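Response regulator aspartate phosphatase H (Bacillus subtilis, PDB 3Q15) dephosphorylates the sporulation phosphotransferase Spo0F and inhibits it, and also acts on the response regulator ComA, thereby controlling both sporulation and competence. Local coordinates at residues P132-D136 / D137-A141; Y162-L165 / Q166-D169; S10-G13 / V14-E18; K93-T96 / G97-Y101. All blocks are in the same frame, centred on the assembly; numbering follows the deposited sequence.

How the contacts relate
All four contacts are local, each within one helix or at its start, and the chain meets them in the order 3, 4, 1, 2. Contact 3 lies on helix 9-24 of the N-terminal domain and contact 4 opens helix 93-113; their centres are 16 Å apart. Contact 1 caps helix 137-153, its centre 12 Å from that of contact 4, and the two touch where E139 meets Y101. Contact 2 lies on the following helix, 157-172, and meets contact 1 through A167 and A141. Contacts 1 and 4 also border a chain of another protein, probably Spo0F, whereas contact 2 borders a second copy of this protein.

Contact 1. Residues P132-D136 / D137-A141; sequences PFVSD and DIEKA
D136 meets E139 at the start of helix 137-153 in an N-cap arrangement: its OD1 accepts the backbone N-H of E139 at 2.8 Å. The donor comes from the anti side of the carboxylate, 20° out of its plane. With CG anti to the backbone N (chi1 -173°), the carboxylate is turned forward onto the start of the helix, which puts OD1 near E139 N. The backbone adds a weak bond from K140 N to D136 O, 3.4 Å long.

A second polar link joins K140, in the first turn of the helix, to the loop before it. Its side chain, extended until it bends at its last torsion, reaches back so that NZ donates to V134 O at 2.7 Å, almost straight onto the carbonyl at a C=O...N angle of 175°. The same NZ also forms a long salt bridge of 4.0 Å with D137 OD1.

Apolar contact is slight: V134 CG1 rests on E139 CB at 4.2 Å. The carboxylates of D136 and E139 are turned obliquely to each other, OD1 and OE1 4.4 Å apart, and one water contacts both of those oxygens. D136 OD2 turns to a basic side chain of another protein's chain, in a salt bridge.

Two acidic groups thus sit side by side at a helix N-terminus, where the amide N-H, the water and the partner's basic group would offset their repulsion and probably keep D136 ionised.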
ATOM      1  N   PRO A 132      -6.925   4.627 -16.870  1.00 71.51           N
ATOM      2  CA  PRO A 132      -7.564   3.798 -17.900  1.00 75.38           C
ATOM      3  C   PRO A 132      -8.165   4.620 -19.032  1.00 81.92           C
ATOM      4  O   PRO A 132      -8.393   4.097 -20.124  1.00 86.87           O
ATOM      5  CB  PRO A 132      -8.680   3.087 -17.130  1.00 75.99           C
ATOM      6  CG  PRO A 132      -8.169   3.008 -15.734  1.00 71.15           C
ATOM      7  CD  PRO A 132      -7.404   4.282 -15.519  1.00 70.60           C
ATOM      8  N   PHE A 133      -8.421   5.897 -18.771  1.00 82.16           N
ATOM      9  CA  PHE A 133      -9.017   6.770 -19.771  1.00 84.48           C
ATOM     10  C   PHE A 133      -7.948   7.533 -20.546  1.00 85.91           C
ATOM     11  O   PHE A 133      -8.258   8.381 -21.383  1.00 86.56           O
ATOM     12  CB  PHE A 133     -10.007   7.726 -19.108  1.00 83.80           C
ATOM     13  CG  PHE A 133     -11.144   7.027 -18.421  1.00 84.76           C
ATOM     14  CD1 PHE A 133     -12.329   6.774 -19.094  1.00 88.18           C
ATOM     15  CD2 PHE A 133     -11.022   6.606 -17.106  1.00 82.67           C
ATOM     16  CE1 PHE A 133     -13.374   6.124 -18.466  1.00 89.87           C
ATOM     17  CE2 PHE A 133     -12.064   5.955 -16.470  1.00 83.82           C
ATOM     18  CZ  PHE A 133     -13.241   5.714 -17.151  1.00 88.72           C
ATOM     19  N   VAL A 134      -6.688   7.214 -20.266  1.00 84.00           N
ATOM     20  CA  VAL A 134      -5.565   7.799 -20.989  1.00 85.65           C
ATOM     21  C   VAL A 134      -4.922   6.779 -21.925  1.00 92.22           C
ATOM     22  O   VAL A 134      -4.405   5.755 -21.479  1.00 94.31           O
ATOM     23  CB  VAL A 134      -4.499   8.347 -20.024  1.00 78.84           C
ATOM     24  CG1 VAL A 134      -3.229   8.706 -20.782  1.00 76.68           C
ATOM     25  CG2 VAL A 134      -5.040   9.551 -19.271  1.00 77.88           C
ATOM     26  N   SER A 135      -4.961   7.059 -23.225  1.00 94.07           N
ATOM     27  CA  SER A 135      -4.359   6.171 -24.214  1.00 93.23           C
ATOM     28  C   SER A 135      -2.872   6.460 -24.382  1.00 86.77           C
ATOM     29  O   SER A 135      -2.439   6.951 -25.426  1.00 86.40           O
ATOM     30  CB  SER A 135      -5.074   6.298 -25.560  1.00100.46           C
ATOM     31  OG  SER A 135      -4.543   5.389 -26.511  1.00103.33           O
ATOM     32  N   ASP A 136      -2.094   6.154 -23.348  1.00 81.02           N
ATOM     33  CA  ASP A 136      -0.653   6.372 -23.378  1.00 76.67           C
ATOM     34  C   ASP A 136       0.042   5.557 -22.287  1.00 74.13           C
ATOM     35  O   ASP A 136      -0.127   5.820 -21.095  1.00 62.63           O
ATOM     36  CB  ASP A 136      -0.338   7.861 -23.227  1.00 66.83           C
ATOM     37  CG  ASP A 136       1.131   8.170 -23.426  1.00 69.48           C
ATOM     38  OD1 ASP A 136       1.862   8.287 -22.419  1.00 66.90           O
ATOM     39  OD2 ASP A 136       1.558   8.299 -24.591  1.00 71.01           O
ATOM     40  N   ASP A 137       0.826   4.569 -22.705  1.00 74.37           N
ATOM     41  CA  ASP A 137       1.447   3.631 -21.772  1.00 72.62           C
ATOM     42  C   ASP A 137       2.559   4.249 -20.924  1.00 69.41           C
ATOM     43  O   ASP A 137       2.770   3.841 -19.782  1.00 64.17           O
ATOM     44  CB  ASP A 137       1.969   2.399 -22.516  1.00 72.80           C
ATOM     45  CG  ASP A 137       0.852   1.544 -23.079  1.00 79.84           C
ATOM     46  OD1 ASP A 137      -0.235   1.505 -22.463  1.00 80.40           O
ATOM     47  OD2 ASP A 137       1.057   0.912 -24.137  1.00 83.60           O
ATOM     48  N   ILE A 138       3.273   5.222 -21.483  1.00 73.00           N
ATOM     49  CA  ILE A 138       4.340   5.897 -20.749  1.00 70.37           C
ATOM     50  C   ILE A 138       3.770   6.750 -19.620  1.00 67.23           C
ATOM     51  O   ILE A 138       4.334   6.806 -18.526  1.00 61.62           O
ATOM     52  CB  ILE A 138       5.203   6.773 -21.673  1.00 73.84           C
ATOM     53  CG1 ILE A 138       6.076   5.895 -22.570  1.00 75.68           C
ATOM     54  CG2 ILE A 138       6.072   7.716 -20.855  1.00 69.55           C
ATOM     55  CD1 ILE A 138       7.057   5.041 -21.799  1.00 74.68           C
ATOM     56  N   GLU A 139       2.646   7.406 -19.888  1.00 58.91           N
ATOM     57  CA  GLU A 139       1.967   8.188 -18.864  1.00 58.83           C
ATOM     58  C   GLU A 139       1.637   7.283 -17.682  1.00 55.89           C
ATOM     59  O   GLU A 139       1.847   7.655 -16.525  1.00 54.37           O
ATOM     60  CB  GLU A 139       0.693   8.830 -19.424  1.00 62.96           C
ATOM     61  CG  GLU A 139       0.141   9.965 -18.571  1.00 67.52           C
ATOM     62  CD  GLU A 139       1.121  11.116 -18.433  1.00 70.32           C
ATOM     63  OE1 GLU A 139       1.800  11.447 -19.428  1.00 73.33           O
ATOM     64  OE2 GLU A 139       1.222  11.687 -17.325  1.00 67.84           O
ATOM     65  N   LYS A 140       1.137   6.086 -17.979  1.00 54.36           N
ATOM     66  CA  LYS A 140       0.836   5.103 -16.942  1.00 54.70           C
ATOM     67  C   LYS A 140       2.094   4.677 -16.185  1.00 52.36           C
ATOM     68  O   LYS A 140       2.093   4.611 -14.956  1.00 47.51           O
ATOM     69  CB  LYS A 140       0.129   3.878 -17.530  1.00 55.51           C
ATOM     70  CG  LYS A 140      -1.234   4.175 -18.154  1.00 61.65           C
ATOM     71  CD  LYS A 140      -2.013   2.888 -18.415  1.00 65.89           C
ATOM     72  CE  LYS A 140      -3.317   3.149 -19.164  1.00 67.84           C
ATOM     73  NZ  LYS A 140      -3.074   3.581 -20.567  1.00 71.75           N
ATOM     74  N   ALA A 141       3.163   4.383 -16.919  1.00 50.34           N
ATOM     75  CA  ALA A 141       4.432   4.018 -16.296  1.00 48.63           C
ATOM     76  C   ALA A 141       4.906   5.119 -15.357  1.00 46.98           C
ATOM     77  O   ALA A 141       5.349   4.857 -14.234  1.00 45.89           O
ATOM     78  CB  ALA A 141       5.487   3.745 -17.357  1.00 48.01           C
TER
HETATM   79  O   HOH W   1       2.971  10.903 -21.770  1.00 45.48           O

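Contact 2. Residues Y162-L165 / Q166-D169; sequences YHIL and QALD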
ATOM      1  N   TYR A 162       5.236  -3.412  -5.893  1.00 36.86           N
ATOM      2  CA  TYR A 162       4.111  -3.646  -6.787  1.00 39.17           C
ATOM      3  C   TYR A 162       4.094  -2.607  -7.896  1.00 42.19           C
ATOM      4  O   TYR A 162       4.090  -2.947  -9.075  1.00 40.06           O
ATOM      5  CB  TYR A 162       2.796  -3.606  -6.013  1.00 36.18           C
ATOM      6  CG  TYR A 162       1.572  -3.501  -6.892  1.00 36.70           C
ATOM      7  CD1 TYR A 162       1.012  -4.629  -7.478  1.00 36.71           C
ATOM      8  CD2 TYR A 162       0.975  -2.274  -7.131  1.00 35.87           C
ATOM      9  CE1 TYR A 162      -0.110  -4.533  -8.283  1.00 37.47           C
ATOM     10  CE2 TYR A 162      -0.145  -2.169  -7.929  1.00 36.21           C
ATOM     11  CZ  TYR A 162      -0.683  -3.302  -8.502  1.00 39.47           C
ATOM     12  OH  TYR A 162      -1.800  -3.204  -9.302  1.00 47.58           O
ATOM     13  N   HIS A 163       4.104  -1.335  -7.509  1.00 40.22           N
ATOM     14  CA  HIS A 163       4.040  -0.251  -8.483  1.00 38.68           C
ATOM     15  C   HIS A 163       5.270  -0.152  -9.377  1.00 38.58           C
ATOM     16  O   HIS A 163       5.144   0.042 -10.582  1.00 36.91           O
ATOM     17  CB  HIS A 163       3.776   1.086  -7.790  1.00 39.26           C
ATOM     18  CG  HIS A 163       2.347   1.274  -7.395  1.00 40.86           C
ATOM     19  ND1 HIS A 163       1.357   1.579  -8.304  1.00 39.02           N
ATOM     20  CD2 HIS A 163       1.735   1.182  -6.189  1.00 40.70           C
ATOM     21  CE1 HIS A 163       0.198   1.671  -7.676  1.00 43.77           C
ATOM     22  NE2 HIS A 163       0.402   1.437  -6.390  1.00 44.67           N
ATOM     23  N   ILE A 164       6.457  -0.278  -8.794  1.00 36.62           N
ATOM     24  CA  ILE A 164       7.676  -0.117  -9.576  1.00 39.07           C
ATOM     25  C   ILE A 164       7.833  -1.233 -10.609  1.00 43.53           C
ATOM     26  O   ILE A 164       8.440  -1.034 -11.663  1.00 45.80           O
ATOM     27  CB  ILE A 164       8.936  -0.049  -8.682  1.00 33.83           C
ATOM     28  CG1 ILE A 164      10.098   0.569  -9.456  1.00 30.48           C
ATOM     29  CG2 ILE A 164       9.306  -1.434  -8.150  1.00 33.40           C
ATOM     30  CD1 ILE A 164       9.800   1.944 -10.003  1.00 29.39           C
ATOM     31  N   LEU A 165       7.281  -2.403 -10.308  1.00 41.17           N
ATOM     32  CA  LEU A 165       7.332  -3.514 -11.248  1.00 47.13           C
ATOM     33  C   LEU A 165       6.419  -3.274 -12.448  1.00 52.39           C
ATOM     34  O   LEU A 165       6.657  -3.806 -13.533  1.00 53.28           O
ATOM     35  CB  LEU A 165       6.982  -4.836 -10.561  1.00 49.50           C
ATOM     36  CG  LEU A 165       8.024  -5.413  -9.594  1.00 47.78           C
ATOM     37  CD1 LEU A 165       7.494  -6.687  -8.950  1.00 43.63           C
ATOM     38  CD2 LEU A 165       9.342  -5.682 -10.310  1.00 50.42           C
ATOM     39  N   GLN A 166       5.376  -2.471 -12.255  1.00 50.58           N
ATOM     40  CA  GLN A 166       4.495  -2.108 -13.366  1.00 57.62           C
ATOM     41  C   GLN A 166       5.157  -1.054 -14.245  1.00 57.52           C
ATOM     42  O   GLN A 166       5.007  -1.067 -15.466  1.00 62.63           O
ATOM     43  CB  GLN A 166       3.150  -1.593 -12.857  1.00 58.81           C
ATOM     44  CG  GLN A 166       2.328  -2.634 -12.126  1.00 64.72           C
ATOM     45  CD  GLN A 166       0.914  -2.166 -11.857  1.00 67.16           C
ATOM     46  OE1 GLN A 166       0.571  -1.820 -10.728  1.00 65.09           O
ATOM     47  NE2 GLN A 166       0.083  -2.157 -12.894  1.00 70.84           N
ATOM     48  N   ALA A 167       5.889  -0.142 -13.614  1.00 47.04           N
ATOM     49  CA  ALA A 167       6.634   0.871 -14.348  1.00 47.70           C
ATOM     50  C   ALA A 167       7.708   0.223 -15.218  1.00 56.30           C
ATOM     51  O   ALA A 167       7.763   0.454 -16.428  1.00 57.56           O
ATOM     52  CB  ALA A 167       7.256   1.870 -13.391  1.00 40.35           C
ATOM     53  N   LEU A 168       8.548  -0.599 -14.595  1.00 60.82           N
ATOM     54  CA  LEU A 168       9.655  -1.258 -15.290  1.00 62.45           C
ATOM     55  C   LEU A 168       9.190  -2.098 -16.479  1.00 69.14           C
ATOM     56  O   LEU A 168       9.870  -2.168 -17.504  1.00 69.50           O
ATOM     57  CB  LEU A 168      10.462  -2.125 -14.321  1.00 58.85           C
ATOM     58  CG  LEU A 168      11.710  -2.793 -14.904  1.00 61.77           C
ATOM     59  CD1 LEU A 168      12.738  -1.746 -15.314  1.00 59.80           C
ATOM     60  CD2 LEU A 168      12.306  -3.775 -13.912  1.00 58.74           C
ATOM     61  N   ASP A 169       8.037  -2.741 -16.331  1.00 70.74           N
ATOM     62  CA  ASP A 169       7.469  -3.546 -17.403  1.00 73.85           C
ATOM     63  C   ASP A 169       7.268  -2.706 -18.654  1.00 75.65           C
ATOM     64  O   ASP A 169       7.705  -3.082 -19.741  1.00 79.61           O
ATOM     65  CB  ASP A 169       6.134  -4.152 -16.973  1.00 78.15           C
ATOM     66  CG  ASP A 169       6.268  -5.586 -16.509  1.00 85.26           C
ATOM     67  OD1 ASP A 169       7.377  -5.975 -16.089  1.00 88.30           O
ATOM     68  OD2 ASP A 169       5.263  -6.327 -16.565  1.00 87.91           O
TER
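Q166 lays its side-chain amide against the ring of Y162, one turn earlier on helix 157-172, with OE1 2.9 Å from CE2 and nearly as near to CZ. Amide and ring planes stand 64° apart, and the oxygen approaches obliquely. The approach is tight for an oxygen and a ring carbon, so the exact turn of the amide should be read with caution. The glutamine reaches back because CG lies beside its own backbone N (chi1 -65°) and the chain then runs extended, passing CG 3.5 Å from Y162 O.

Y162 in turn overlaps its neighbour: its CD2 stands 3.6 Å above the H163 ring, over the centre. The imidazole lies nearly parallel to the ring of Y151 and also meets H144, whose ND1 is hydrogen-bonded to H163 ND1. On the buried side of the helix, I164 CD1 packs on A167 CB at 4.2 Å, while I164 and L168 both reach I188 of helix 178-194.

Along the backbone, L168 N to I164 O is the straightest bond at 172°, and A167 N to H163 O is 3.1 Å. Q166 N, by contrast, makes only weak bonds, to both Y162 O and H163 O.

Y162, H163 and L165 also pack on the second subunit. The amide of Q166 thus lies next to an aromatic cluster of Y162, H163 and Y151, of which Y162 and H163 face that subunit, and the histidine pair, sharing a hydrogen bond, probably has at least one neutral ring.

Contact 3. Residues S10-G13 / V14-E18; sequences SRVG and VKINE
N17 supplies the flat group that meets the preceding turn: its amide lies beside the carbonyl of G13, with OD1 3.0 Å from G13 O. Both atoms are acceptors, so this is closeness without a bond. G13 O takes the backbone N-H of N17 instead, also at 3.0 Å. The amide finds its partners on other helices, OD1 accepting from Y54 OH and ND2 donating to S103 O, which fixes the turn of the group.

The other side chains mostly touch backbone oxygens. V14 CG2, placed between its own backbone N and carbonyl carbon, comes within 3.0 Å of R11 O. I16 lies alongside V12 O, with CG1 3.2 Å away, and its CD1 reaches V12 CG1 at 4.4 Å. Between residues four apart, the bond from V14 N to S10 O is well formed, but that from K15 N to R11 O is weak.

Helix 9-24 with helices 28-41 and 49-67 is consistent with the N-terminal three-helix bundle, here packed against helix 93-113. V12 and I16 pack on L51 of helix 49-67, K15 makes salt bridges to E37 and D41 at helix 28-41, and S10, V14 and N17 face helix 93-113, where S10 OG bonds D113.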
ATOM      1  N   SER A  10       4.339  20.575  -5.991  1.00 42.67           N
ATOM      2  CA  SER A  10       3.075  20.088  -5.453  1.00 49.08           C
ATOM      3  C   SER A  10       2.278  21.242  -4.850  1.00 48.86           C
ATOM      4  O   SER A  10       1.048  21.279  -4.939  1.00 46.42           O
ATOM      5  CB  SER A  10       3.323  19.020  -4.391  1.00 48.86           C
ATOM      6  OG  SER A  10       3.962  19.586  -3.263  1.00 49.05           O
ATOM      7  N   ARG A  11       2.989  22.181  -4.234  1.00 45.18           N
ATOM      8  CA  ARG A  11       2.362  23.375  -3.686  1.00 44.12           C
ATOM      9  C   ARG A  11       1.733  24.185  -4.811  1.00 42.96           C
ATOM     10  O   ARG A  11       0.614  24.673  -4.684  1.00 45.59           O
ATOM     11  CB  ARG A  11       3.380  24.227  -2.925  1.00 50.25           C
ATOM     12  CG  ARG A  11       2.762  25.374  -2.141  1.00 52.98           C
ATOM     13  CD  ARG A  11       3.830  26.200  -1.445  1.00 60.11           C
ATOM     14  NE  ARG A  11       4.614  25.405  -0.505  1.00 65.76           N
ATOM     15  CZ  ARG A  11       5.754  25.809   0.049  1.00 71.56           C
ATOM     16  NH1 ARG A  11       6.253  27.003  -0.248  1.00 71.90           N
ATOM     17  NH2 ARG A  11       6.399  25.017   0.896  1.00 73.87           N
ATOM     18  N   VAL A  12       2.453  24.319  -5.920  1.00 40.88           N
ATOM     19  CA  VAL A  12       1.925  25.044  -7.070  1.00 44.74           C
ATOM     20  C   VAL A  12       0.781  24.265  -7.714  1.00 43.73           C
ATOM     21  O   VAL A  12      -0.165  24.850  -8.249  1.00 41.63           O
ATOM     22  CB  VAL A  12       3.017  25.330  -8.110  1.00 48.38           C
ATOM     23  CG1 VAL A  12       2.420  26.026  -9.324  1.00 49.34           C
ATOM     24  CG2 VAL A  12       4.118  26.176  -7.493  1.00 50.74           C
ATOM     25  N   GLY A  13       0.869  22.942  -7.644  1.00 43.95           N
ATOM     26  CA  GLY A  13      -0.172  22.083  -8.176  1.00 42.53           C
ATOM     27  C   GLY A  13      -1.524  22.272  -7.508  1.00 41.81           C
ATOM     28  O   GLY A  13      -2.551  22.320  -8.185  1.00 43.23           O
ATOM     29  N   VAL A  14      -1.532  22.373  -6.182  1.00 39.90           N
ATOM     30  CA  VAL A  14      -2.787  22.533  -5.457  1.00 41.84           C
ATOM     31  C   VAL A  14      -3.400  23.920  -5.657  1.00 42.67           C
ATOM     32  O   VAL A  14      -4.616  24.075  -5.586  1.00 42.98           O
ATOM     33  CB  VAL A  14      -2.652  22.217  -3.951  1.00 45.91           C
ATOM     34  CG1 VAL A  14      -2.334  20.744  -3.745  1.00 46.56           C
ATOM     35  CG2 VAL A  14      -1.599  23.102  -3.302  1.00 48.57           C
ATOM     36  N   LYS A  15      -2.564  24.922  -5.912  1.00 41.98           N
ATOM     37  CA  LYS A  15      -3.072  26.253  -6.228  1.00 44.29           C
ATOM     38  C   LYS A  15      -3.744  26.243  -7.602  1.00 43.13           C
ATOM     39  O   LYS A  15      -4.755  26.915  -7.813  1.00 44.20           O
ATOM     40  CB  LYS A  15      -1.961  27.304  -6.178  1.00 36.55           C
ATOM     41  CG  LYS A  15      -2.425  28.699  -6.565  1.00 38.16           C
ATOM     42  CD  LYS A  15      -1.343  29.743  -6.340  1.00 41.51           C
ATOM     43  CE  LYS A  15      -1.009  29.884  -4.861  1.00 46.71           C
ATOM     44  NZ  LYS A  15      -0.055  30.999  -4.602  1.00 49.59           N
ATOM     45  N   ILE A  16      -3.177  25.472  -8.526  1.00 37.84           N
ATOM     46  CA  ILE A  16      -3.788  25.254  -9.836  1.00 35.35           C
ATOM     47  C   ILE A  16      -5.138  24.545  -9.686  1.00 34.93           C
ATOM     48  O   ILE A  16      -6.099  24.858 -10.389  1.00 35.79           O
ATOM     49  CB  ILE A  16      -2.863  24.438 -10.769  1.00 35.81           C
ATOM     50  CG1 ILE A  16      -1.605  25.241 -11.106  1.00 36.24           C
ATOM     51  CG2 ILE A  16      -3.595  24.048 -12.046  1.00 37.47           C
ATOM     52  CD1 ILE A  16      -0.665  24.547 -12.066  1.00 35.23           C
ATOM     53  N   ASN A  17      -5.199  23.593  -8.759  1.00 35.12           N
ATOM     54  CA  ASN A  17      -6.450  22.927  -8.417  1.00 36.24           C
ATOM     55  C   ASN A  17      -7.495  23.940  -7.971  1.00 38.96           C
ATOM     56  O   ASN A  17      -8.674  23.815  -8.297  1.00 37.46           O
ATOM     57  CB  ASN A  17      -6.229  21.915  -7.289  1.00 34.65           C
ATOM     58  CG  ASN A  17      -5.435  20.704  -7.734  1.00 36.77           C
ATOM     59  OD1 ASN A  17      -4.974  20.627  -8.876  1.00 35.74           O
ATOM     60  ND2 ASN A  17      -5.264  19.749  -6.828  1.00 35.49           N
ATOM     61  N   GLU A  18      -7.054  24.931  -7.201  1.00 37.46           N
ATOM     62  CA  GLU A  18      -7.948  25.966  -6.713  1.00 42.92           C
ATOM     63  C   GLU A  18      -8.357  26.856  -7.874  1.00 42.03           C
ATOM     64  O   GLU A  18      -9.513  27.263  -7.983  1.00 42.06           O
ATOM     65  CB  GLU A  18      -7.268  26.799  -5.623  1.00 43.95           C
ATOM     66  CG  GLU A  18      -8.145  27.905  -5.070  1.00 55.76           C
ATOM     67  CD  GLU A  18      -9.420  27.378  -4.446  1.00 63.89           C
ATOM     68  OE1 GLU A  18     -10.426  28.119  -4.436  1.00 64.81           O
ATOM     69  OE2 GLU A  18      -9.414  26.226  -3.961  1.00 66.29           O
TER

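Contact 4. Residues K93-T96 / G97-Y101; sequences KKLT and GLLKY
The opening turns of helix 93-113, which leads at Y101 into the first predicted tetratricopeptide repeat, carry L95 and L99, a turn apart, in contact on one side. Their branches meet obliquely, L95 CD1 lying 3.9 Å from L99 CG and scarcely farther from L99 CD1. L95 sends CG anti to its backbone N (chi1 170°), while L99 CG swings to the side of its own N and back over the preceding turn. That brings L99 CG to 3.2 Å from L95 O, the same oxygen that accepts L99 N at 2.9 Å, nearly in line with the C=O.

The i to i+4 hydrogen-bond series continues on either side of this bond. G97 N donates to K93 O at 2.9 Å and K100 N to T96 O at 3.1 Å, both close to straight. T96 adds a side-chain link, its OG1 hydrogen-bonded to Q92 O, just before the helix. K93 NZ likewise turns back, to T90 O.

L95 packs on F60, and L98 and L99 on L57, all on helix 49-67; K94 and L98 border a chain of another protein. The leucines thus give this helix an apolar seam against helix 49-67, while K93, K94 and K100 keep their charges at the surface. The side-chain bonds of T96 and K93 occupy carbonyls of the segment leading into the helix.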
ATOM      1  N   LYS A  93     -13.546  15.898 -23.729  1.00 50.03           N
ATOM      2  CA  LYS A  93     -13.381  14.703 -22.904  1.00 52.75           C
ATOM      3  C   LYS A  93     -11.940  14.461 -22.460  1.00 49.69           C
ATOM      4  O   LYS A  93     -11.677  14.289 -21.270  1.00 43.99           O
ATOM      5  CB  LYS A  93     -13.909  13.464 -23.631  1.00 58.20           C
ATOM      6  CG  LYS A  93     -15.423  13.393 -23.713  1.00 66.30           C
ATOM      7  CD  LYS A  93     -15.875  12.105 -24.386  1.00 72.65           C
ATOM      8  CE  LYS A  93     -17.393  11.996 -24.404  1.00 77.30           C
ATOM      9  NZ  LYS A  93     -18.020  13.146 -25.113  1.00 79.30           N
ATOM     10  N   LYS A  94     -11.015  14.432 -23.416  1.00 45.74           N
ATOM     11  CA  LYS A  94      -9.621  14.114 -23.113  1.00 50.01           C
ATOM     12  C   LYS A  94      -8.979  15.169 -22.225  1.00 44.93           C
ATOM     13  O   LYS A  94      -8.193  14.844 -21.341  1.00 41.62           O
ATOM     14  CB  LYS A  94      -8.804  13.925 -24.395  1.00 52.12           C
ATOM     15  CG  LYS A  94      -9.243  12.730 -25.227  1.00 59.05           C
ATOM     16  CD  LYS A  94      -8.320  12.502 -26.412  1.00 63.63           C
ATOM     17  CE  LYS A  94      -8.740  11.270 -27.203  1.00 70.37           C
ATOM     18  NZ  LYS A  94      -7.851  11.017 -28.372  1.00 73.47           N
ATOM     19  N   LEU A  95      -9.319  16.431 -22.465  1.00 47.49           N
ATOM     20  CA  LEU A  95      -8.799  17.535 -21.669  1.00 46.99           C
ATOM     21  C   LEU A  95      -9.323  17.453 -20.242  1.00 47.36           C
ATOM     22  O   LEU A  95      -8.564  17.547 -19.276  1.00 46.39           O
ATOM     23  CB  LEU A  95      -9.210  18.874 -22.281  1.00 47.73           C
ATOM     24  CG  LEU A  95      -8.934  20.092 -21.399  1.00 45.98           C
ATOM     25  CD1 LEU A  95      -7.436  20.263 -21.174  1.00 45.52           C
ATOM     26  CD2 LEU A  95      -9.543  21.351 -21.997  1.00 44.41           C
ATOM     27  N   THR A  96     -10.632  17.276 -20.119  1.00 46.11           N
ATOM     28  CA  THR A  96     -11.268  17.219 -18.812  1.00 43.92           C
ATOM     29  C   THR A  96     -10.736  16.033 -18.008  1.00 44.90           C
ATOM     30  O   THR A  96     -10.484  16.148 -16.811  1.00 44.72           O
ATOM     31  CB  THR A  96     -12.802  17.142 -18.948  1.00 40.83           C
ATOM     32  OG1 THR A  96     -13.265  18.269 -19.700  1.00 41.57           O
ATOM     33  CG2 THR A  96     -13.469  17.147 -17.584  1.00 40.03           C
ATOM     34  N   GLY A  97     -10.559  14.899 -18.677  1.00 47.68           N
ATOM     35  CA  GLY A  97     -10.029  13.710 -18.036  1.00 47.10           C
ATOM     36  C   GLY A  97      -8.598  13.881 -17.557  1.00 43.21           C
ATOM     37  O   GLY A  97      -8.248  13.446 -16.462  1.00 38.12           O
ATOM     38  N   LEU A  98      -7.766  14.516 -18.377  1.00 43.34           N
ATOM     39  CA  LEU A  98      -6.371  14.733 -18.014  1.00 42.37           C
ATOM     40  C   LEU A  98      -6.248  15.716 -16.854  1.00 45.76           C
ATOM     41  O   LEU A  98      -5.472  15.493 -15.922  1.00 43.18           O
ATOM     42  CB  LEU A  98      -5.571  15.224 -19.220  1.00 47.52           C
ATOM     43  CG  LEU A  98      -4.050  15.235 -19.058  1.00 48.77           C
ATOM     44  CD1 LEU A  98      -3.564  13.966 -18.366  1.00 46.03           C
ATOM     45  CD2 LEU A  98      -3.376  15.407 -20.413  1.00 47.12           C
ATOM     46  N   LEU A  99      -7.020  16.800 -16.912  1.00 43.47           N
ATOM     47  CA  LEU A  99      -7.034  17.780 -15.828  1.00 39.95           C
ATOM     48  C   LEU A  99      -7.403  17.118 -14.510  1.00 37.40           C
ATOM     49  O   LEU A  99      -6.764  17.350 -13.485  1.00 36.77           O
ATOM     50  CB  LEU A  99      -8.019  18.915 -16.124  1.00 41.23           C
ATOM     51  CG  LEU A  99      -7.670  19.860 -17.270  1.00 43.95           C
ATOM     52  CD1 LEU A  99      -8.751  20.921 -17.404  1.00 48.70           C
ATOM     53  CD2 LEU A  99      -6.309  20.498 -17.043  1.00 39.51           C
ATOM     54  N   LYS A 100      -8.445  16.294 -14.544  1.00 35.33           N
ATOM     55  CA  LYS A 100      -8.886  15.583 -13.359  1.00 37.49           C
ATOM     56  C   LYS A 100      -7.748  14.733 -12.806  1.00 39.43           C
ATOM     57  O   LYS A 100      -7.535  14.680 -11.596  1.00 42.03           O
ATOM     58  CB  LYS A 100     -10.097  14.706 -13.678  1.00 41.10           C
ATOM     59  CG  LYS A 100     -10.684  14.000 -12.470  1.00 43.39           C
ATOM     60  CD  LYS A 100     -11.981  13.292 -12.826  1.00 51.91           C
ATOM     61  CE  LYS A 100     -12.693  12.782 -11.581  1.00 55.40           C
ATOM     62  NZ  LYS A 100     -13.969  12.089 -11.916  1.00 59.48           N
ATOM     63  N   TYR A 101      -7.016  14.078 -13.700  1.00 42.89           N
ATOM     64  CA  TYR A 101      -5.914  13.209 -13.303  1.00 40.77           C
ATOM     65  C   TYR A 101      -4.820  13.997 -12.596  1.00 37.93           C
ATOM     66  O   TYR A 101      -4.315  13.584 -11.551  1.00 36.47           O
ATOM     67  CB  TYR A 101      -5.324  12.488 -14.519  1.00 42.64           C
ATOM     68  CG  TYR A 101      -3.966  11.876 -14.250  1.00 45.88           C
ATOM     69  CD1 TYR A 101      -2.803  12.494 -14.691  1.00 46.48           C
ATOM     70  CD2 TYR A 101      -3.847  10.690 -13.538  1.00 46.53           C
ATOM     71  CE1 TYR A 101      -1.562  11.940 -14.443  1.00 47.86           C
ATOM     72  CE2 TYR A 101      -2.611  10.132 -13.283  1.00 46.07           C
ATOM     73  CZ  TYR A 101      -1.471  10.758 -13.738  1.00 49.36           C
ATOM     74  OH  TYR A 101      -0.239  10.193 -13.484  1.00 51.17           O
TER